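Side-chain contact in flagellar protein FliT (Bordetella bronchiseptica, PDB 3H3M), which probably acts as a flagellar export chaperone, holding the filament-cap protein FliD ready for secretion, as in related FliT proteins: residues A36-S41 with A89-L94. Residues are numbered along the deposited sequence; the frame is centred on the assembly and turned at random.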
loop_
_atom_site.group_PDB
_atom_site.type_symbol
_atom_site.label_atom_id
_atom_site.label_comp_id
_atom_site.label_asym_id
_atom_site.label_seq_id
_atom_site.Cartn_x
_atom_site.Cartn_y
_atom_site.Cartn_z
ATOM N N ALA A 36 5.084 -12.151 -2.485
ATOM C CA ALA A 36 5.336 -13.553 -2.810
ATOM C C ALA A 36 4.039 -14.385 -2.999
ATOM O O ALA A 36 3.930 -15.130 -3.953
ATOM C CB ALA A 36 6.299 -14.224 -1.741
ATOM N N ALA A 37 3.082 -14.279 -2.092
ATOM C CA ALA A 37 1.763 -14.873 -2.284
ATOM C C ALA A 37 1.041 -14.414 -3.562
ATOM O O ALA A 37 0.466 -15.211 -4.289
ATOM C CB ALA A 37 0.864 -14.562 -1.049
ATOM N N ALA A 38 0.979 -13.120 -3.780
ATOM C CA ALA A 38 0.391 -12.567 -5.008
ATOM C C ALA A 38 1.068 -13.146 -6.268
ATOM O O ALA A 38 0.421 -13.520 -7.242
ATOM C CB ALA A 38 0.536 -11.061 -4.997
ATOM N N ASN A 39 2.379 -13.188 -6.240
ATOM C CA ASN A 39 3.145 -13.853 -7.255
ATOM C C ASN A 39 2.655 -15.302 -7.567
ATOM O O ASN A 39 2.709 -15.732 -8.719
ATOM C CB ASN A 39 4.638 -13.867 -6.858
ATOM C CG ASN A 39 5.548 -14.136 -8.044
ATOM O OD1 ASN A 39 5.063 -14.328 -9.164
ATOM N ND2 ASN A 39 6.878 -14.132 -7.814
ATOM N N ALA A 40 2.196 -16.017 -6.537
ATOM C CA ALA A 40 1.812 -17.421 -6.639
ATOM C C ALA A 40 0.310 -17.488 -6.781
ATOM O O ALA A 40 -0.248 -18.560 -6.652
ATOM C CB ALA A 40 2.228 -18.222 -5.365
ATOM N N SER A 41 -0.329 -16.346 -6.975
ATOM C CA SER A 41 -1.790 -16.261 -7.065
ATOM C C SER A 41 -2.529 -16.794 -5.841
ATOM O O SER A 41 -3.615 -17.339 -5.951
ATOM C CB SER A 41 -2.309 -16.946 -8.346
ATOM O OG SER A 41 -1.819 -16.284 -9.534
ATOM N N ALA A 89 2.061 -1.672 -4.621
ATOM C CA ALA A 89 1.744 -1.488 -6.060
ATOM C C ALA A 89 1.883 -2.801 -6.832
ATOM O O ALA A 89 1.072 -3.120 -7.688
ATOM C CB ALA A 89 2.608 -0.418 -6.666
ATOM N N ALA A 90 2.923 -3.563 -6.499
ATOM C CA ALA A 90 3.262 -4.780 -7.234
ATOM C C ALA A 90 2.167 -5.851 -7.018
ATOM O O ALA A 90 1.805 -6.549 -7.963
ATOM C CB ALA A 90 4.651 -5.279 -6.864
ATOM N N VAL A 91 1.629 -5.944 -5.799
ATOM C CA VAL A 91 0.497 -6.862 -5.490
ATOM C C VAL A 91 -0.722 -6.532 -6.352
ATOM O O VAL A 91 -1.318 -7.390 -7.001
ATOM C CB VAL A 91 0.087 -6.868 -3.938
ATOM C CG1 VAL A 91 -1.257 -7.563 -3.746
ATOM C CG2 VAL A 91 1.170 -7.596 -3.014
ATOM N N ARG A 92 -1.075 -5.272 -6.367
ATOM C CA ARG A 92 -2.186 -4.814 -7.151
ATOM C C ARG A 92 -1.963 -5.128 -8.637
ATOM O O ARG A 92 -2.884 -5.514 -9.356
ATOM C CB ARG A 92 -2.244 -3.328 -6.944
ATOM C CG ARG A 92 -3.467 -2.620 -7.344
ATOM C CD ARG A 92 -3.608 -1.405 -6.441
ATOM N NE ARG A 92 -2.512 -0.505 -6.687
ATOM C CZ ARG A 92 -1.910 0.264 -5.773
ATOM N NH1 ARG A 92 -2.297 0.243 -4.488
ATOM N NH2 ARG A 92 -0.916 1.077 -6.170
ATOM N N ASP A 93 -0.733 -4.949 -9.102
ATOM C CA ASP A 93 -0.422 -5.090 -10.520
ATOM C C ASP A 93 -0.364 -6.568 -10.930
ATOM O O ASP A 93 -0.282 -6.872 -12.112
ATOM C CB ASP A 93 0.928 -4.429 -10.851
ATOM C CG ASP A 93 0.826 -2.905 -11.101
ATOM O OD1 ASP A 93 -0.304 -2.374 -11.091
ATOM O OD2 ASP A 93 1.875 -2.243 -11.300
ATOM N N LEU A 94 -0.345 -7.481 -9.959
ATOM C CA LEU A 94 -0.384 -8.909 -10.264
ATOM C C LEU A 94 -1.817 -9.399 -10.305
ATOM O O LEU A 94 -2.188 -10.174 -11.177
ATOM C CB LEU A 94 0.464 -9.718 -9.248
ATOM C CG LEU A 94 1.953 -9.505 -9.485
ATOM C CD1 LEU A 94 2.787 -10.008 -8.350
ATOM C CD2 LEU A 94 2.347 -10.167 -10.741
#
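L94 CD1 lies on one face of the flat peptide that joins A38 to N39. The methyl stands almost straight above the amide nitrogen, with L94 CD1 3.8 Å from N39 N. The carbonyl carbon is only a little farther, at 4.1 Å from A38 C to L94 CD1. The guanidinium of R92 has A89 CA of its own helix over one face, offset toward the rim. CG of L94 lies beside its own backbone N and CD1 is anti to CA (chi2 167°). Together these torsions carry CD1 out over the peptide toward helix 20-39.

The second meeting point is A38. Its CB points at helix 72-105 and meets both methyls of V91 nearly equally. The distances are 4.0 Å from A38 CB to V91 CG2 and 4.1 Å from A38 CB to V91 CG1. L94 CD1 also stands 4.2 Å from A38 CB, so the small alanine is touched by both larger residues. It lets the backbones come close, with A38 CA 5.7 Å from V91 CA. The side-chain contacts are apolar, and a methyl over the peptide plane adds to them. A38 and V91 are buried, while N39 lies at the exposed margin.

W43 and V46 of helix 43-63 also touch A38. On the far side of helix 72-105, R92 forms a salt bridge to D88 of the second subunit and a cation-pi contact with Y53 of that subunit. Helix 20-39 ends here in a Schellman motif, with S41 in positive phi as C-prime residue. The arrangement is close packing of the first and third helices in an up-down-up three-helix bundle.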